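Local atomic coordinates of rhamnosidase B (Bacillus sp., PDB entry 2OKX), a protein that probably releases terminal alpha-L-rhamnose from rhamnosides by hydrolysis, as a glycoside hydrolase family 78 alpha-L-rhamnosidase. Residues R554-D567 with E583-V597. Numbering follows the deposited sequence. Where two conformers were deposited one is given.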
loop_
_atom_site.group_PDB
_atom_site.type_symbol
_atom_site.label_atom_id
_atom_site.label_comp_id
_atom_site.label_asym_id
_atom_site.label_seq_id
_atom_site.Cartn_x
_atom_site.Cartn_y
_atom_site.Cartn_z
ATOM N N ARG A 554 -12.494 2.743 12.065
ATOM C CA ARG A 554 -11.698 1.851 12.901
ATOM C C ARG A 554 -11.169 0.692 12.045
ATOM O O ARG A 554 -9.998 0.319 12.138
ATOM C CB ARG A 554 -12.566 1.305 14.042
ATOM C CG ARG A 554 -11.814 0.645 15.198
ATOM C CD ARG A 554 -12.042 -0.862 15.269
ATOM N NE ARG A 554 -13.455 -1.259 15.294
ATOM C CZ ARG A 554 -14.210 -1.397 16.382
ATOM N NH1 ARG A 554 -15.479 -1.769 16.253
ATOM N NH2 ARG A 554 -13.718 -1.179 17.594
ATOM N N HIS A 555 -12.034 0.121 11.215
ATOM C CA HIS A 555 -11.616 -0.998 10.375
ATOM C C HIS A 555 -10.537 -0.579 9.374
ATOM O O HIS A 555 -9.578 -1.312 9.140
ATOM C CB HIS A 555 -12.814 -1.591 9.632
ATOM C CG HIS A 555 -12.511 -2.894 8.965
ATOM N ND1 HIS A 555 -11.994 -3.974 9.649
ATOM C CD2 HIS A 555 -12.628 -3.287 7.674
ATOM C CE1 HIS A 555 -11.803 -4.975 8.808
ATOM N NE2 HIS A 555 -12.181 -4.584 7.604
ATOM N N THR A 556 -10.692 0.604 8.790
ATOM C CA THR A 556 -9.720 1.104 7.821
ATOM C C THR A 556 -8.340 1.226 8.474
ATOM O O THR A 556 -7.322 0.849 7.895
ATOM C CB THR A 556 -10.118 2.496 7.297
ATOM O OG1 THR A 556 -11.437 2.440 6.746
ATOM C CG2 THR A 556 -9.134 2.963 6.219
ATOM N N THR A 557 -8.323 1.765 9.686
ATOM C CA THR A 557 -7.080 1.958 10.425
ATOM C C THR A 557 -6.409 0.623 10.711
ATOM O O THR A 557 -5.202 0.483 10.550
ATOM C CB THR A 557 -7.357 2.710 11.738
ATOM O OG1 THR A 557 -8.006 3.949 11.429
ATOM C CG2 THR A 557 -6.049 2.996 12.490
ATOM N N ARG A 558 -7.201 -0.357 11.129
ATOM C CA ARG A 558 -6.692 -1.693 11.415
ATOM C C ARG A 558 -5.980 -2.273 10.191
ATOM O O ARG A 558 -4.844 -2.741 10.287
ATOM C CB ARG A 558 -7.857 -2.594 11.836
ATOM C CG ARG A 558 -7.508 -4.031 12.186
ATOM C CD ARG A 558 -8.638 -4.624 13.023
ATOM N NE ARG A 558 -9.950 -4.284 12.470
ATOM C CZ ARG A 558 -11.063 -4.181 13.191
ATOM N NH1 ARG A 558 -11.026 -4.389 14.501
ATOM N NH2 ARG A 558 -12.211 -3.858 12.608
ATOM N N LEU A 559 -6.645 -2.232 9.040
ATOM C CA LEU A 559 -6.077 -2.791 7.816
ATOM C C LEU A 559 -4.875 -2.030 7.270
ATOM O O LEU A 559 -4.115 -2.561 6.455
ATOM C CB LEU A 559 -7.151 -2.893 6.730
ATOM C CG LEU A 559 -8.379 -3.756 7.023
ATOM C CD1 LEU A 559 -9.212 -3.835 5.754
ATOM C CD2 LEU A 559 -7.968 -5.158 7.481
ATOM N N CYS A 560 -4.705 -0.788 7.707
ATOM C CA CYS A 560 -3.583 0.021 7.261
ATOM C C CYS A 560 -2.469 0.036 8.297
ATOM O O CYS A 560 -1.628 0.934 8.304
ATOM C CB CYS A 560 -4.033 1.448 6.958
ATOM S SG CYS A 560 -5.055 1.559 5.475
ATOM N N MET A 561 -2.486 -0.958 9.180
ATOM C CA MET A 561 -1.458 -1.097 10.201
ATOM C C MET A 561 -0.812 -2.470 10.028
ATOM O O MET A 561 -1.376 -3.488 10.435
ATOM C CB MET A 561 -2.059 -0.964 11.608
ATOM C CG MET A 561 -2.430 0.465 11.993
ATOM S SD MET A 561 -3.303 0.614 13.579
ATOM C CE MET A 561 -1.947 0.448 14.750
ATOM N N GLU A 562 0.352 -2.490 9.382
ATOM C CA GLU A 562 1.106 -3.724 9.163
ATOM C C GLU A 562 2.321 -3.584 10.075
ATOM O O GLU A 562 2.174 -3.210 11.237
ATOM C CB GLU A 562 1.555 -3.823 7.698
ATOM C CG GLU A 562 0.408 -3.789 6.687
ATOM C CD GLU A 562 0.866 -3.997 5.252
ATOM O OE1 GLU A 562 0.007 -3.934 4.349
ATOM O OE2 GLU A 562 2.078 -4.222 5.023
ATOM N N ASP A 563 3.515 -3.872 9.561
ATOM C CA ASP A 563 4.725 -3.711 10.367
ATOM C C ASP A 563 4.970 -2.204 10.493
ATOM O O ASP A 563 5.751 -1.746 11.331
ATOM C CB ASP A 563 5.912 -4.400 9.697
ATOM C CG ASP A 563 6.168 -3.883 8.304
ATOM O OD1 ASP A 563 7.181 -3.175 8.113
ATOM O OD2 ASP A 563 5.350 -4.177 7.405
ATOM N N THR A 564 4.288 -1.445 9.640
ATOM C CA THR A 564 4.343 0.015 9.644
ATOM C C THR A 564 2.951 0.455 9.213
ATOM O O THR A 564 2.154 -0.368 8.760
ATOM C CB THR A 564 5.316 0.589 8.585
ATOM O OG1 THR A 564 4.856 0.228 7.276
ATOM C CG2 THR A 564 6.732 0.068 8.794
ATOM N N PHE A 565 2.640 1.737 9.371
ATOM C CA PHE A 565 1.356 2.226 8.890
ATOM C C PHE A 565 1.530 2.154 7.376
ATOM O O PHE A 565 2.656 2.240 6.883
ATOM C CB PHE A 565 1.134 3.693 9.284
ATOM C CG PHE A 565 0.777 3.892 10.727
ATOM C CD1 PHE A 565 1.675 4.489 11.604
ATOM C CD2 PHE A 565 -0.466 3.494 11.207
ATOM C CE1 PHE A 565 1.339 4.689 12.945
ATOM C CE2 PHE A 565 -0.815 3.689 12.546
ATOM C CZ PHE A 565 0.093 4.289 13.416
ATOM N N VAL A 566 0.442 1.976 6.637
ATOM C CA VAL A 566 0.531 1.949 5.181
ATOM C C VAL A 566 -0.613 2.785 4.632
ATOM O O VAL A 566 -1.599 3.034 5.330
ATOM C CB VAL A 566 0.448 0.507 4.593
ATOM C CG1 VAL A 566 1.653 -0.301 5.026
ATOM C CG2 VAL A 566 -0.837 -0.174 5.027
ATOM N N ASP A 567 -0.470 3.248 3.398
ATOM C CA ASP A 567 -1.507 4.056 2.774
ATOM C C ASP A 567 -2.765 3.216 2.558
ATOM O O ASP A 567 -3.874 3.664 2.846
ATOM C CB ASP A 567 -1.004 4.635 1.439
ATOM C CG ASP A 567 -0.552 3.559 0.454
ATOM O OD1 ASP A 567 -0.031 2.516 0.900
ATOM O OD2 ASP A 567 -0.696 3.769 -0.773
ATOM N N GLU A 583 -3.160 8.774 10.536
ATOM C CA GLU A 583 -3.358 7.397 10.958
ATOM C C GLU A 583 -2.920 7.182 12.405
ATOM O O GLU A 583 -3.555 6.430 13.136
ATOM C CB GLU A 583 -2.607 6.444 10.024
ATOM C CG GLU A 583 -3.080 6.517 8.576
ATOM C CD GLU A 583 -2.245 5.653 7.641
ATOM O OE1 GLU A 583 -1.011 5.830 7.617
ATOM O OE2 GLU A 583 -2.822 4.805 6.926
ATOM N N ALA A 584 -1.851 7.852 12.823
ATOM C CA ALA A 584 -1.369 7.700 14.194
ATOM C C ALA A 584 -2.396 8.239 15.184
ATOM O O ALA A 584 -2.691 7.601 16.191
ATOM C CB ALA A 584 -0.024 8.432 14.376
ATOM N N LEU A 585 -2.931 9.423 14.904
ATOM C CA LEU A 585 -3.924 10.028 15.789
ATOM C C LEU A 585 -5.182 9.175 15.914
ATOM O O LEU A 585 -5.717 9.006 17.013
ATOM C CB LEU A 585 -4.303 11.423 15.292
ATOM C CG LEU A 585 -3.199 12.484 15.366
ATOM C CD1 LEU A 585 -3.684 13.761 14.708
ATOM C CD2 LEU A 585 -2.819 12.736 16.818
ATOM N N VAL A 586 -5.675 8.653 14.795
ATOM C CA VAL A 586 -6.864 7.809 14.850
ATOM C C VAL A 586 -6.534 6.585 15.696
ATOM O O VAL A 586 -7.318 6.169 16.550
ATOM C CB VAL A 586 -7.299 7.358 13.451
ATOM C CG1 VAL A 586 -8.499 6.431 13.549
ATOM C CG2 VAL A 586 -7.641 8.578 12.609
ATOM N N ASN A 587 -5.356 6.024 15.458
ATOM C CA ASN A 587 -4.888 4.862 16.203
ATOM C C ASN A 587 -4.895 5.116 17.715
ATOM O O ASN A 587 -5.298 4.251 18.494
ATOM C CB ASN A 587 -3.472 4.498 15.745
ATOM C CG ASN A 587 -2.667 3.814 16.829
ATOM O OD1 ASN A 587 -2.986 2.704 17.255
ATOM N ND2 ASN A 587 -1.612 4.483 17.291
ATOM N N TYR A 588 -4.448 6.297 18.130
ATOM C CA TYR A 588 -4.412 6.625 19.557
ATOM C C TYR A 588 -5.797 6.504 20.182
ATOM O O TYR A 588 -5.945 6.049 21.319
ATOM C CB TYR A 588 -3.892 8.062 19.774
ATOM C CG TYR A 588 -2.443 8.291 19.397
ATOM C CD1 TYR A 588 -2.019 9.535 18.933
ATOM C CD2 TYR A 588 -1.497 7.271 19.501
ATOM C CE1 TYR A 588 -0.697 9.762 18.574
ATOM C CE2 TYR A 588 -0.161 7.488 19.148
ATOM C CZ TYR A 588 0.228 8.736 18.680
ATOM O OH TYR A 588 1.528 8.955 18.283
ATOM N N TYR A 589 -6.819 6.918 19.442
ATOM C CA TYR A 589 -8.169 6.858 19.982
ATOM C C TYR A 589 -8.892 5.525 19.835
ATOM O O TYR A 589 -9.685 5.162 20.702
ATOM C CB TYR A 589 -9.027 7.981 19.389
ATOM C CG TYR A 589 -8.873 9.299 20.128
ATOM C CD1 TYR A 589 -7.679 10.013 20.077
ATOM C CD2 TYR A 589 -9.914 9.810 20.907
ATOM C CE1 TYR A 589 -7.519 11.207 20.789
ATOM C CE2 TYR A 589 -9.766 11.005 21.621
ATOM C CZ TYR A 589 -8.566 11.694 21.556
ATOM O OH TYR A 589 -8.410 12.871 22.254
ATOM N N VAL A 590 -8.621 4.784 18.766
ATOM C CA VAL A 590 -9.318 3.513 18.576
ATOM C C VAL A 590 -8.571 2.260 19.035
ATOM O O VAL A 590 -9.206 1.264 19.385
ATOM C CB VAL A 590 -9.746 3.327 17.101
ATOM C CG1 VAL A 590 -10.495 4.568 16.622
ATOM C CG2 VAL A 590 -8.542 3.047 16.230
ATOM N N PHE A 591 -7.239 2.305 19.043
ATOM C CA PHE A 591 -6.443 1.149 19.466
ATOM C C PHE A 591 -5.479 1.437 20.619
ATOM O O PHE A 591 -5.369 0.637 21.549
ATOM C CB PHE A 591 -5.653 0.583 18.283
ATOM C CG PHE A 591 -6.517 0.097 17.158
ATOM C CD1 PHE A 591 -7.542 -0.809 17.395
ATOM C CD2 PHE A 591 -6.304 0.546 15.857
ATOM C CE1 PHE A 591 -8.347 -1.265 16.354
ATOM C CE2 PHE A 591 -7.101 0.097 14.808
ATOM C CZ PHE A 591 -8.125 -0.811 15.058
ATOM N N GLY A 592 -4.774 2.562 20.542
ATOM C CA GLY A 592 -3.839 2.941 21.593
ATOM C C GLY A 592 -2.412 2.430 21.459
ATOM O O GLY A 592 -1.642 2.478 22.420
ATOM N N GLU A 593 -2.037 1.941 20.281
ATOM C CA GLU A 593 -0.683 1.433 20.106
ATOM C C GLU A 593 0.318 2.566 19.916
ATOM O O GLU A 593 -0.004 3.609 19.339
ATOM C CB GLU A 593 -0.631 0.459 18.921
ATOM C CG GLU A 593 -1.488 -0.799 19.121
ATOM C CD GLU A 593 -1.194 -1.516 20.435
ATOM O OE1 GLU A 593 -0.031 -1.889 20.679
ATOM O OE2 GLU A 593 -2.129 -1.712 21.233
ATOM N N THR A 594 1.533 2.367 20.417
ATOM C CA THR A 594 2.567 3.389 20.306
ATOM C C THR A 594 3.851 2.923 19.628
ATOM O O THR A 594 4.501 3.702 18.936
ATOM C CB THR A 594 2.939 3.952 21.696
ATOM O OG1 THR A 594 3.334 2.876 22.550
ATOM C CG2 THR A 594 1.752 4.677 22.316
ATOM N N GLU A 595 4.218 1.659 19.817
ATOM C CA GLU A 595 5.454 1.163 19.223
ATOM C C GLU A 595 5.491 1.277 17.706
ATOM O O GLU A 595 6.526 1.612 17.138
ATOM C CB GLU A 595 5.724 -0.281 19.658
ATOM C CG GLU A 595 6.057 -0.410 21.141
ATOM C CD GLU A 595 6.657 -1.759 21.498
ATOM O OE1 GLU A 595 6.860 -2.018 22.703
ATOM O OE2 GLU A 595 6.935 -2.557 20.579
ATOM N N ILE A 596 4.367 1.014 17.047
ATOM C CA ILE A 596 4.328 1.115 15.598
ATOM C C ILE A 596 4.564 2.565 15.170
ATOM O O ILE A 596 5.208 2.828 14.162
ATOM C CB ILE A 596 2.972 0.611 15.036
ATOM C CG1 ILE A 596 2.954 0.743 13.512
ATOM C CG2 ILE A 596 1.821 1.388 15.665
ATOM C CD1 ILE A 596 1.685 0.198 12.853
ATOM N N VAL A 597 4.052 3.512 15.948
ATOM C CA VAL A 597 4.231 4.915 15.612
ATOM C C VAL A 597 5.709 5.304 15.690
ATOM O O VAL A 597 6.246 5.890 14.751
ATOM C CB VAL A 597 3.415 5.832 16.551
ATOM C CG1 VAL A 597 3.636 7.281 16.170
ATOM C CG2 VAL A 597 1.927 5.475 16.469
HETATM O O HOH W 1 -11.456 -0.221 18.942
#
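Ile596 CD1 sits over the centre of one face of the Phe565 ring, 4.2 Å from its centroid and 5° off its normal, a CH-pi contact. Ile596 has CG1 anti to its backbone N (chi1 179°) and stays extended beyond it, so CD1 reaches over the ring. The backbone N of Ala584 covers the opposite face. Val597 CG2 meets the ring edge, 3.7 Å from Phe565 CE1.

Phe591 is a second, separate ring and reaches the end of helix 544-559. Its CZ touches Arg558 CB at 3.7 Å, and Thr557 CG2 lies at the ring edge. Met561 SD comes up obliquely, 3.8 Å from Phe591 CD2, a Met-aromatic contact. The chain then bends at its last torsion, and Met561 CE rests 3.5 Å from Asn587 OD1. The Asn587 amide is held by the loop after its own helix: ND2 donates to Glu593 O at 2.7 Å, nearly straight and in the amide plane, while OD1 accepts from Glu593 N.

Glu583 runs past Phe565 in the opposite direction. Its OE2 is 2.7 Å from Val566 O, so the carboxyl group probably carries a proton here. A water joins Arg554 NH2 to Val590 O, and Arg554 NH1 pairs with Glu551.

The contact lies in the six-hairpin glycosidase domain, the (alpha/alpha)6-barrel of family 78, and joins the end of one helix and the loop after it to the next two helices, 577-590 and 595-603. The axes of 554-559 and 583-590 cross at -115°. Tyr640 of helix 627-644 touches Val597, and Tyr870 of helix 868-876 touches Val586.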